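Local structure of DUF1214 domain-containing protein (Burkholderia cenocepacia, 6ANS) at residues R68-L73 with Q236-T241; L73-L78 with E98-G103; N275-H280 with P373-T378; I293-V298 with I363-V368. The protein is of unknown function but carries two DUF1214 sequence regions and, in the crystal, holds a phosphate ion and a sodium ion. All coordinates share one frame; numbering follows the deposited sequence. Where two conformers were deposited one is given.

Contact 1 of 4, residues R68-L73 with Q236-T241; sequences RYLSRL and QFVEQT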
# COMPACT_ATOMS: atom_id res chain seq x y z
N ARG A 68 12.49 -8.12 6.78
CA ARG A 68 11.55 -7.06 6.45
C ARG A 68 11.33 -6.99 4.95
O ARG A 68 10.20 -6.82 4.47
CB ARG A 68 12.03 -5.71 6.96
CG ARG A 68 11.03 -4.56 6.57
CD ARG A 68 11.48 -3.23 7.13
NE ARG A 68 12.75 -2.83 6.54
CZ ARG A 68 13.40 -1.71 6.83
NH1 ARG A 68 12.91 -0.86 7.72
NH2 ARG A 68 14.55 -1.44 6.23
N TYR A 69 12.42 -7.14 4.19
CA TYR A 69 12.36 -7.17 2.74
C TYR A 69 11.36 -8.21 2.24
O TYR A 69 10.54 -7.92 1.37
CB TYR A 69 13.77 -7.44 2.22
CG TYR A 69 13.95 -7.83 0.78
CD1 TYR A 69 13.62 -6.94 -0.27
CD2 TYR A 69 14.56 -9.03 0.46
CE1 TYR A 69 13.86 -7.28 -1.61
CE2 TYR A 69 14.82 -9.39 -0.87
CZ TYR A 69 14.47 -8.53 -1.89
OH TYR A 69 14.74 -8.93 -3.18
N LEU A 70 11.39 -9.42 2.82
CA LEU A 70 10.43 -10.44 2.42
C LEU A 70 9.00 -9.98 2.65
O LEU A 70 8.14 -10.14 1.77
CB LEU A 70 10.68 -11.76 3.17
CG LEU A 70 11.95 -12.58 2.93
CD1 LEU A 70 11.82 -13.97 3.54
CD2 LEU A 70 12.26 -12.68 1.43
N SER A 71 8.72 -9.38 3.82
CA SER A 71 7.37 -8.87 4.04
C SER A 71 7.02 -7.77 3.03
O SER A 71 5.85 -7.64 2.64
CB SER A 71 7.23 -8.36 5.47
OG SER A 71 7.77 -7.05 5.65
N ARG A 72 8.00 -6.98 2.60
CA ARG A 72 7.75 -5.96 1.58
C ARG A 72 7.44 -6.58 0.22
O ARG A 72 6.57 -6.09 -0.51
CB ARG A 72 8.93 -5.01 1.48
CG ARG A 72 9.08 -4.13 2.72
CD ARG A 72 10.41 -3.41 2.74
NE ARG A 72 10.41 -2.34 3.73
CZ ARG A 72 11.31 -1.37 3.77
NH1 ARG A 72 12.30 -1.33 2.88
NH2 ARG A 72 11.20 -0.41 4.69
N LEU A 73 8.15 -7.65 -0.14
CA LEU A 73 7.86 -8.32 -1.41
C LEU A 73 6.43 -8.85 -1.41
O LEU A 73 5.72 -8.76 -2.43
CB LEU A 73 8.85 -9.45 -1.64
CG LEU A 73 10.30 -8.99 -1.84
CD1 LEU A 73 11.21 -10.19 -2.04
CD2 LEU A 73 10.39 -8.05 -3.02
N GLN A 236 4.97 -17.17 -4.85
CA GLN A 236 6.14 -17.53 -5.65
C GLN A 236 6.92 -16.29 -6.09
O GLN A 236 8.13 -16.38 -6.30
CB GLN A 236 5.71 -18.38 -6.85
CG GLN A 236 5.47 -19.85 -6.47
CD GLN A 236 4.35 -20.49 -7.26
OE1 GLN A 236 3.95 -19.99 -8.32
NE2 GLN A 236 3.86 -21.64 -6.77
N PHE A 237 6.24 -15.15 -6.22
CA PHE A 237 6.93 -13.88 -6.49
C PHE A 237 7.92 -13.54 -5.37
O PHE A 237 9.04 -13.11 -5.64
CB PHE A 237 5.91 -12.76 -6.67
CG PHE A 237 6.52 -11.41 -7.02
CD1 PHE A 237 6.71 -11.05 -8.36
CD2 PHE A 237 6.87 -10.51 -6.02
CE1 PHE A 237 7.25 -9.80 -8.69
CE2 PHE A 237 7.42 -9.27 -6.34
CZ PHE A 237 7.61 -8.90 -7.68
N VAL A 238 7.51 -13.71 -4.11
CA VAL A 238 8.41 -13.42 -2.99
C VAL A 238 9.65 -14.29 -3.06
O VAL A 238 10.79 -13.81 -2.98
CB VAL A 238 7.70 -13.61 -1.64
CG1 VAL A 238 8.71 -13.45 -0.51
CG2 VAL A 238 6.57 -12.63 -1.48
N GLU A 239 9.45 -15.60 -3.23
CA GLU A 239 10.58 -16.52 -3.26
C GLU A 239 11.49 -16.25 -4.45
O GLU A 239 12.71 -16.16 -4.30
CB GLU A 239 10.09 -17.97 -3.29
CG GLU A 239 11.22 -18.99 -3.41
CD GLU A 239 10.81 -20.36 -2.93
OE1 GLU A 239 9.86 -20.91 -3.54
OE2 GLU A 239 11.44 -20.91 -1.99
N GLN A 240 10.90 -16.10 -5.64
CA GLN A 240 11.73 -15.95 -6.85
C GLN A 240 12.40 -14.59 -6.92
O GLN A 240 13.54 -14.48 -7.38
CB GLN A 240 10.90 -16.18 -8.11
CG GLN A 240 10.35 -17.59 -8.27
CD GLN A 240 11.45 -18.64 -8.24
OE1 GLN A 240 12.50 -18.49 -8.88
NE2 GLN A 240 11.21 -19.72 -7.50
N THR A 241 11.72 -13.52 -6.49
CA THR A 241 12.33 -12.20 -6.57
C THR A 241 13.50 -12.08 -5.61
O THR A 241 14.58 -11.60 -5.98
CB THR A 241 11.30 -11.11 -6.28
OG1 THR A 241 10.24 -11.20 -7.24
CG2 THR A 241 11.92 -9.69 -6.33
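L73 and V238, their CA atoms 5.4 Å apart, are the nearest pair between segments 68-73 and 236-241 in a buried packing of helix 60-83 on helix 224-251. The short axes approach to 9.4 Å with 134° between their N-to-C directions, so the segments run roughly antiparallel but splayed.

The apolar packing centres on L73. Its CB lies 3.9 Å from V238 CG2, while its two methyls diverge: CD1 rests against the backbone O of V238 and CD2 reaches CG2 of T241 at 4.0 Å. V238 has CG1 anti to its backbone N (chi1 174°), and that branch meets L70 CD2 at 4.1 Å, the two side chains crossing at about a right angle.

Polar groups act within each helix. T241 OG1 donates to F237 O over 2.8 Å, reaching that oxygen from the face opposite T241 N; the same hydroxyl oxygen lies over the centre of the F237 ring. This fixes the rotation of T241 and gives its buried hydroxyl a partner while CG2 is turned to L73.

S242 of helix 224-251 extends the packing against Y69, L70 and L73. F237 reaches helix 143-146 at E144, and W37 of the second subunit packs on L70.

Contact 2 of 4, residues L73-L78 with E98-G103; sequences LMRIAL and ETAKIG. With NA (sodium ion), chain F.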
# COMPACT_ATOMS: atom_id res chain seq x y z
N LEU A 73 8.15 -7.65 -0.14
CA LEU A 73 7.86 -8.32 -1.41
C LEU A 73 6.43 -8.85 -1.41
O LEU A 73 5.72 -8.76 -2.43
CB LEU A 73 8.85 -9.45 -1.64
CG LEU A 73 10.30 -8.99 -1.84
CD1 LEU A 73 11.21 -10.19 -2.04
CD2 LEU A 73 10.39 -8.05 -3.02
N MSE A 74 5.98 -9.37 -0.27
CA MSE A 74 4.62 -9.86 -0.03
C MSE A 74 3.55 -8.86 -0.40
O MSE A 74 2.57 -9.14 -1.05
CB MSE A 74 4.46 -10.18 1.46
CG MSE A 74 4.33 -11.60 1.84
SE MSE A 74 4.10 -11.69 3.79
CE MSE A 74 2.15 -11.59 3.73
N ARG A 75 3.75 -7.67 0.14
CA ARG A 75 2.79 -6.60 -0.08
C ARG A 75 2.70 -6.25 -1.56
O ARG A 75 1.60 -6.13 -2.11
CB ARG A 75 3.17 -5.39 0.77
CG ARG A 75 2.97 -5.59 2.30
CD ARG A 75 3.88 -4.66 3.13
NE ARG A 75 3.66 -3.25 2.77
CZ ARG A 75 4.62 -2.33 2.72
NH1 ARG A 75 5.89 -2.64 3.02
NH2 ARG A 75 4.32 -1.10 2.36
N ILE A 76 3.85 -6.12 -2.22
CA ILE A 76 3.87 -5.85 -3.65
C ILE A 76 3.23 -7.00 -4.41
O ILE A 76 2.38 -6.81 -5.29
CB ILE A 76 5.32 -5.61 -4.14
CG1 ILE A 76 5.90 -4.34 -3.52
CG2 ILE A 76 5.35 -5.50 -5.64
CD1 ILE A 76 7.41 -4.25 -3.73
N ALA A 77 3.61 -8.23 -4.05
CA ALA A 77 3.11 -9.41 -4.73
C ALA A 77 1.59 -9.49 -4.67
O ALA A 77 0.95 -9.91 -5.64
CB ALA A 77 3.75 -10.66 -4.11
N LEU A 78 0.99 -9.10 -3.53
CA LEU A 78 -0.46 -9.23 -3.39
C LEU A 78 -1.21 -8.18 -4.22
O LEU A 78 -2.30 -8.45 -4.74
CB LEU A 78 -0.86 -9.14 -1.91
CG LEU A 78 -0.53 -10.37 -1.04
CD1 LEU A 78 -0.65 -10.04 0.47
CD2 LEU A 78 -1.42 -11.56 -1.41
N GLU A 98 8.56 4.16 -1.12
CA GLU A 98 9.34 4.45 0.08
C GLU A 98 9.42 3.25 1.02
O GLU A 98 10.41 3.11 1.74
CB GLU A 98 8.77 5.66 0.82
CG GLU A 98 8.89 6.96 0.07
CD GLU A 98 7.74 7.18 -0.90
OE1 GLU A 98 6.85 6.29 -1.01
OE2 GLU A 98 7.72 8.25 -1.54
N THR A 99 8.40 2.38 1.04
CA THR A 99 8.39 1.29 2.02
C THR A 99 8.29 -0.10 1.40
O THR A 99 8.00 -1.06 2.12
CB THR A 99 7.27 1.47 3.05
OG1 THR A 99 6.00 1.31 2.41
CG2 THR A 99 7.34 2.85 3.76
N ALA A 100 8.53 -0.25 0.10
CA ALA A 100 8.58 -1.57 -0.53
C ALA A 100 9.45 -1.44 -1.77
O ALA A 100 9.17 -0.58 -2.60
CB ALA A 100 7.19 -2.08 -0.91
N LYS A 101 10.48 -2.28 -1.89
CA LYS A 101 11.55 -2.01 -2.84
C LYS A 101 12.06 -3.28 -3.50
O LYS A 101 12.22 -4.32 -2.84
CB LYS A 101 12.70 -1.27 -2.14
CG LYS A 101 12.31 0.12 -1.61
CD LYS A 101 13.45 0.78 -0.84
CE LYS A 101 13.04 2.17 -0.32
NZ LYS A 101 14.19 2.85 0.33
N ILE A 102 12.36 -3.20 -4.80
CA ILE A 102 12.79 -4.35 -5.59
C ILE A 102 13.90 -3.93 -6.55
O ILE A 102 13.73 -2.99 -7.34
CB ILE A 102 11.64 -4.95 -6.40
CG1 ILE A 102 10.56 -5.56 -5.51
CG2 ILE A 102 12.19 -6.01 -7.39
CD1 ILE A 102 9.31 -6.00 -6.29
N GLY A 103 15.01 -4.66 -6.53
CA GLY A 103 15.94 -4.70 -7.65
C GLY A 103 16.64 -3.39 -7.96
O GLY A 103 16.74 -3.01 -9.12
NA NA F . 15.99 -1.23 -10.48
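T99 is gripped end-on by R75, whose two terminal nitrogens each take a different atom of this one residue. NH1 donates to T99 O (2.8 Å, N-H...O angle 152°), approaching from above the carbonyl plane. NH2 donates to T99 OG1 (2.9 Å, 163°), which lies in the guanidinium plane. The arginine chain bends at CG-CD (chi3 56°) to bring both nitrogens to the loop, and the paired bonds restrict rotation of the guanidinium and of the T99 hydroxyl.

At A100 the contact becomes apolar. CB lies over one guanidinium face of R75 and 3.6 Å from I76 CD1, so the small methyl packs against both the polar and the aliphatic side chain of the helix.

K101 starts away from the helix at CB, and its NZ is hydrogen-bonded to S315 OG.

I102 turns back toward the helix. Its CD1 meets I76 CD1 tip to tip at 3.6 Å, and its CG1 lies 3.5 Å from L73 CD2, so that I102 touches two side chains three residues apart on the helix.

G103 ends the segment; its carbonyl O binds the sodium ion at 2.4 Å, a site that A104 O shares.

The loop, between helix 60-83 and strand 109-115, is backed by F237 and F245 of helix 224-251 on I102, while E83 of the second subunit packs on T99.

Contact 3 of 4, residues N275-H280 with P373-T378; sequences NIYYYH and PVHPRT. With PO4 (phosphate ion), chain E; EDO (1,2-ethanediol), chain H.
Y277 and Y279 of strand 276-284 face P373-P376, the connection leading into strand 377-382, with CA atoms 7.4 Å apart at Y277-P373 and 8.6 Å at Y279-H375. The touching parts run only 15° apart, but at these separations it is side chains of a sheet strand that bridge to the loop leading into a strand of the other sheet. Y277, Y279 and H375 form an aromatic cluster edged by prolines.

Two CH-pi contacts mark the prolines. P373 CG sits over the centre of the Y277 ring, 3.6 Å from its centroid and 10° off the normal; Y277 has its own CG anti to its backbone N (chi1 -167°), which swings the ring out toward P373. P376 CD lies over a face of Y279, nearer the rim, 3.5 Å from CE1.

H375 meets both tyrosines rim to rim, its ring centroid 5.9 Å from that of Y277 and 5.4 Å from that of Y279, with no ring lying over another's face.

On the opposite side of the strand, the alternate residues Y278 and H280 meet a phosphate and an ethanediol. Y278 OH is hydrogen-bonded to phosphate O4, though the modelled distance is doubtfully short, and Y111, R194 and R366 also hold the phosphate; H280 NE2 donates to O2 of the ethanediol. Both small molecules probably come from the crystallisation liquor.

A polar link across the contact is the hydrogen bond of 2.6 Å between Y279 OH and H375 ND1, the hydroxyl oxygen lying at the edge of the imidazole, in its plane.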
# COMPACT_ATOMS: atom_id res chain seq x y z
N ASN A 275 16.39 2.81 -22.30
CA ASN A 275 17.19 4.03 -22.37
C ASN A 275 18.32 4.06 -21.37
O ASN A 275 19.16 4.96 -21.44
CB ASN A 275 16.34 5.28 -22.12
CG ASN A 275 15.46 5.62 -23.28
OD1 ASN A 275 15.84 5.43 -24.44
ND2 ASN A 275 14.28 6.14 -22.99
N ILE A 276 18.38 3.10 -20.45
CA ILE A 276 19.25 3.19 -19.29
C ILE A 276 20.41 2.24 -19.45
O ILE A 276 20.23 1.07 -19.81
CB ILE A 276 18.47 2.90 -18.00
CG1 ILE A 276 17.25 3.83 -17.91
CG2 ILE A 276 19.39 3.07 -16.81
CD1 ILE A 276 16.53 3.74 -16.58
N TYR A 277 21.61 2.74 -19.16
CA TYR A 277 22.81 1.94 -19.05
C TYR A 277 23.14 1.80 -17.57
O TYR A 277 23.28 2.81 -16.87
CB TYR A 277 23.95 2.61 -19.83
CG TYR A 277 25.17 1.76 -20.05
CD1 TYR A 277 26.19 1.73 -19.11
CD2 TYR A 277 25.32 1.02 -21.22
CE1 TYR A 277 27.33 0.97 -19.32
CE2 TYR A 277 26.47 0.24 -21.43
CZ TYR A 277 27.46 0.23 -20.48
OH TYR A 277 28.60 -0.53 -20.66
N TYR A 278 23.20 0.56 -17.09
CA TYR A 278 23.30 0.25 -15.67
C TYR A 278 24.71 -0.18 -15.27
O TYR A 278 25.43 -0.84 -16.03
CB TYR A 278 22.34 -0.87 -15.29
CG TYR A 278 20.86 -0.60 -15.52
CD1 TYR A 278 20.06 -0.13 -14.48
CD2 TYR A 278 20.26 -0.85 -16.75
CE1 TYR A 278 18.70 0.11 -14.67
CE2 TYR A 278 18.90 -0.62 -16.95
CZ TYR A 278 18.12 -0.13 -15.90
OH TYR A 278 16.77 0.09 -16.06
N TYR A 279 25.09 0.20 -14.04
CA TYR A 279 26.21 -0.38 -13.31
C TYR A 279 25.70 -0.88 -11.97
O TYR A 279 25.04 -0.12 -11.25
CB TYR A 279 27.33 0.64 -13.07
CG TYR A 279 27.81 1.39 -14.30
CD1 TYR A 279 29.07 1.18 -14.82
CD2 TYR A 279 27.00 2.34 -14.91
CE1 TYR A 279 29.52 1.88 -15.95
CE2 TYR A 279 27.43 3.04 -16.04
CZ TYR A 279 28.69 2.80 -16.55
OH TYR A 279 29.12 3.51 -17.65
N HIS A 280 25.99 -2.14 -11.64
CA HIS A 280 25.61 -2.74 -10.37
C HIS A 280 26.85 -3.32 -9.70
O HIS A 280 27.66 -3.99 -10.35
CB HIS A 280 24.58 -3.87 -10.54
CG HIS A 280 23.23 -3.43 -11.03
ND1 HIS A 280 22.36 -2.70 -10.25
CD2 HIS A 280 22.58 -3.67 -12.20
CE1 HIS A 280 21.24 -2.48 -10.93
NE2 HIS A 280 21.35 -3.06 -12.11
N PRO A 373 28.48 5.92 -22.72
CA PRO A 373 28.63 5.88 -21.27
C PRO A 373 30.08 6.13 -20.85
O PRO A 373 31.02 5.82 -21.58
CB PRO A 373 28.18 4.47 -20.90
CG PRO A 373 27.34 4.02 -22.04
CD PRO A 373 27.93 4.66 -23.26
N VAL A 374 30.23 6.69 -19.66
CA VAL A 374 31.52 6.92 -19.03
C VAL A 374 31.56 6.05 -17.77
O VAL A 374 30.66 6.11 -16.93
CB VAL A 374 31.73 8.41 -18.69
CG1 VAL A 374 33.02 8.62 -17.89
CG2 VAL A 374 31.73 9.27 -19.98
N HIS A 375 32.60 5.22 -17.66
CA HIS A 375 32.63 4.17 -16.66
C HIS A 375 33.29 4.67 -15.38
O HIS A 375 34.47 5.04 -15.41
CB HIS A 375 33.38 2.96 -17.20
CG HIS A 375 32.69 2.32 -18.37
ND1 HIS A 375 31.33 2.42 -18.57
CD2 HIS A 375 33.17 1.59 -19.40
CE1 HIS A 375 31.00 1.77 -19.67
NE2 HIS A 375 32.10 1.25 -20.19
N PRO A 376 32.59 4.69 -14.24
CA PRO A 376 33.21 5.18 -13.01
C PRO A 376 34.39 4.32 -12.57
O PRO A 376 34.40 3.10 -12.74
CB PRO A 376 32.06 5.11 -11.98
CG PRO A 376 30.80 5.05 -12.80
CD PRO A 376 31.18 4.29 -14.04
N ARG A 377 35.39 4.98 -12.00
CA ARG A 377 36.45 4.32 -11.26
C ARG A 377 36.20 4.54 -9.77
O ARG A 377 35.51 5.47 -9.36
CB ARG A 377 37.83 4.85 -11.66
CG ARG A 377 37.98 6.35 -11.60
CD ARG A 377 39.29 6.81 -12.27
NE ARG A 377 39.41 8.27 -12.32
CZ ARG A 377 39.78 9.02 -11.29
NH1 ARG A 377 40.08 8.44 -10.13
NH2 ARG A 377 39.86 10.34 -11.40
N THR A 378 36.75 3.63 -8.96
CA THR A 378 36.55 3.66 -7.52
C THR A 378 37.88 3.40 -6.82
O THR A 378 38.79 2.79 -7.38
CB THR A 378 35.55 2.59 -7.06
OG1 THR A 378 36.14 1.30 -7.22
CG2 THR A 378 34.25 2.67 -7.87
P PO4 E . 15.28 1.21 -13.05
O1 PO4 E . 16.15 2.30 -13.62
O2 PO4 E . 15.87 0.81 -11.74
O3 PO4 E . 13.85 1.66 -12.89
O4 PO4 E . 15.32 0.07 -14.04
C1 EDO H . 16.77 -3.55 -12.77
O1 EDO H . 16.23 -2.22 -12.68
C2 EDO H . 17.85 -3.65 -13.85
O2 EDO H . 19.11 -3.11 -13.41

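Contact 4 of 4, residues I293-V298 with I363-V368; sequences IDVDTV and ICWRWV. With PO4 (phosphate ion), chain E.
I293, V295 and V298 pack against I363, W365 and W367, alternate residues of strand 360-368 whose side chains point toward strand 289-295. The short strand axes run 13° from parallel but stay 11.7 Å apart at closest, too far for backbone pairing, so this is a side-chain interface between strand 289-295 with the loop after it and strand 360-368 of another sheet.

The aliphatic part is the I293-I363 pair, whose CD1 atoms meet tip to tip at 3.6 Å. I363 has CG1 anti to the backbone N (chi1 -179°), which sends its CD1 toward the other strand.

The aliphatic-aromatic part uses the benzo ends of both indoles. I293 CG2 lies 3.8 Å from W365 CZ3, approaching obliquely as the two side chains slide past each other. V295 CG1 serves both tryptophans: it is 3.9 Å from W365 CZ2, and 4.1 Å from W367 CZ2 at that ring's edge. V298 CG1 completes the group more loosely, 4.2 Å from W367 CZ3. Within strand 360-368, W365 NE1 lies over a face of the W367 ring, toward its rim; W367 NE1 is satisfied by V374 O.

Polar chemistry is on the other side of the strand. R366, extended from CG to NE, binds the phosphate with two nitrogens: NE donates to O1 at 2.7 Å and NH2 to O2 at 2.9 Å.

W304 of strand 303-309 stacks on W365, while V338 and V342 of strand 338-343 pack on V295 and I293; both flanking strands therefore extend the hydrophobic layer between the sheets.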
# COMPACT_ATOMS: atom_id res chain seq x y z
N ILE A 293 34.22 7.45 -5.70
CA ILE A 293 33.79 7.15 -7.05
C ILE A 293 34.03 8.38 -7.92
O ILE A 293 33.71 9.50 -7.51
CB ILE A 293 32.30 6.74 -7.09
CG1 ILE A 293 31.99 5.69 -6.02
CG2 ILE A 293 31.91 6.24 -8.48
CD1 ILE A 293 30.50 5.41 -5.85
N ASP A 294 34.60 8.16 -9.11
CA ASP A 294 34.96 9.25 -10.02
C ASP A 294 34.55 8.91 -11.44
O ASP A 294 34.76 7.78 -11.90
CB ASP A 294 36.46 9.52 -10.02
CG ASP A 294 36.93 10.25 -8.80
OD1 ASP A 294 36.57 11.44 -8.64
OD2 ASP A 294 37.66 9.64 -7.99
N VAL A 295 33.99 9.90 -12.13
CA VAL A 295 33.87 9.89 -13.58
C VAL A 295 34.60 11.13 -14.09
O VAL A 295 34.42 12.23 -13.55
CB VAL A 295 32.40 9.86 -14.05
CG1 VAL A 295 31.77 8.51 -13.72
CG2 VAL A 295 31.60 11.01 -13.44
N ASP A 296 35.49 10.94 -15.07
CA ASP A 296 36.34 12.04 -15.52
C ASP A 296 35.55 13.06 -16.32
O ASP A 296 35.86 14.26 -16.28
CB ASP A 296 37.51 11.50 -16.33
CG ASP A 296 38.44 10.64 -15.49
OD1 ASP A 296 38.47 10.85 -14.26
OD2 ASP A 296 39.11 9.75 -16.05
N THR A 297 34.53 12.62 -17.05
CA THR A 297 33.61 13.49 -17.76
C THR A 297 32.20 13.02 -17.47
O THR A 297 31.98 11.89 -17.01
CB THR A 297 33.85 13.46 -19.28
OG1 THR A 297 33.67 12.12 -19.76
CG2 THR A 297 35.27 13.93 -19.63
N VAL A 298 31.23 13.88 -17.73
CA VAL A 298 29.82 13.52 -17.67
C VAL A 298 29.28 13.53 -19.10
O VAL A 298 29.32 14.58 -19.76
CB VAL A 298 29.01 14.48 -16.77
CG1 VAL A 298 27.55 14.06 -16.75
CG2 VAL A 298 29.59 14.47 -15.37
N ILE A 363 25.14 -1.17 -4.85
CA ILE A 363 25.21 0.18 -5.38
C ILE A 363 24.88 0.11 -6.87
O ILE A 363 25.26 -0.85 -7.55
CB ILE A 363 26.59 0.81 -5.11
CG1 ILE A 363 26.68 2.25 -5.63
CG2 ILE A 363 27.71 -0.01 -5.74
CD1 ILE A 363 27.91 2.96 -5.13
N CYS A 364 24.16 1.12 -7.36
CA CYS A 364 23.73 1.19 -8.76
C CYS A 364 23.95 2.59 -9.33
O CYS A 364 23.54 3.59 -8.72
CB CYS A 364 22.25 0.81 -8.90
SG CYS A 364 21.55 1.00 -10.58
N TRP A 365 24.57 2.65 -10.51
CA TRP A 365 24.76 3.88 -11.26
C TRP A 365 23.99 3.77 -12.57
O TRP A 365 23.97 2.70 -13.19
CB TRP A 365 26.26 4.11 -11.52
CG TRP A 365 26.61 5.47 -12.11
CD1 TRP A 365 26.24 5.95 -13.35
CD2 TRP A 365 27.42 6.48 -11.51
NE1 TRP A 365 26.77 7.20 -13.54
CE2 TRP A 365 27.49 7.56 -12.43
CE3 TRP A 365 28.09 6.59 -10.29
CZ2 TRP A 365 28.20 8.73 -12.15
CZ3 TRP A 365 28.79 7.76 -10.02
CH2 TRP A 365 28.85 8.81 -10.95
N ARG A 366 23.35 4.86 -12.98
CA ARG A 366 22.58 4.90 -14.22
C ARG A 366 23.03 6.06 -15.09
O ARG A 366 23.09 7.20 -14.61
CB ARG A 366 21.09 5.07 -13.97
CG ARG A 366 20.40 3.89 -13.31
CD ARG A 366 18.93 4.26 -13.09
NE ARG A 366 18.26 3.31 -12.22
CZ ARG A 366 18.37 3.30 -10.89
NH1 ARG A 366 19.15 4.18 -10.28
NH2 ARG A 366 17.71 2.39 -10.18
N TRP A 367 23.31 5.78 -16.36
CA TRP A 367 23.21 6.78 -17.43
C TRP A 367 21.89 6.57 -18.16
O TRP A 367 21.57 5.44 -18.55
CB TRP A 367 24.36 6.69 -18.44
CG TRP A 367 25.76 6.78 -17.90
CD1 TRP A 367 26.73 5.83 -18.01
CD2 TRP A 367 26.36 7.88 -17.20
NE1 TRP A 367 27.89 6.26 -17.42
CE2 TRP A 367 27.69 7.52 -16.91
CE3 TRP A 367 25.89 9.12 -16.78
CZ2 TRP A 367 28.56 8.36 -16.22
CZ3 TRP A 367 26.76 9.96 -16.09
CH2 TRP A 367 28.08 9.57 -15.82
N VAL A 368 21.12 7.64 -18.33
CA VAL A 368 19.86 7.60 -19.07
C VAL A 368 20.01 8.43 -20.34
O VAL A 368 20.23 9.66 -20.28
CB VAL A 368 18.69 8.09 -18.21
CG1 VAL A 368 17.38 7.98 -18.98
CG2 VAL A 368 18.60 7.28 -16.91
P PO4 E . 15.28 1.21 -13.05
O1 PO4 E . 16.15 2.30 -13.62
O2 PO4 E . 15.87 0.81 -11.74
O3 PO4 E . 13.85 1.66 -12.89
O4 PO4 E . 15.32 0.07 -14.04

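Contacts 1 and 2 share L73 and are both buried around helix 60-83, both touching the second subunit: one is apolar helix packing, the other adds an arginine grip on a loop that leads to the sodium site. Contacts 3 and 4, with centres 5 Å apart, involve the same two sheets; contact 4 joins them directly, and contact 3 through the loop into strand 377-382. Contact 4 is the buried aliphatic-tryptophan layer, whereas contact 3 is partly buried and mixes CH-pi packing with a tyrosine-histidine bond. Both touch the phosphate through residues facing away from that layer. Contacts 1 and 2 lie 26 to 29 Å from contacts 3 and 4 between centres.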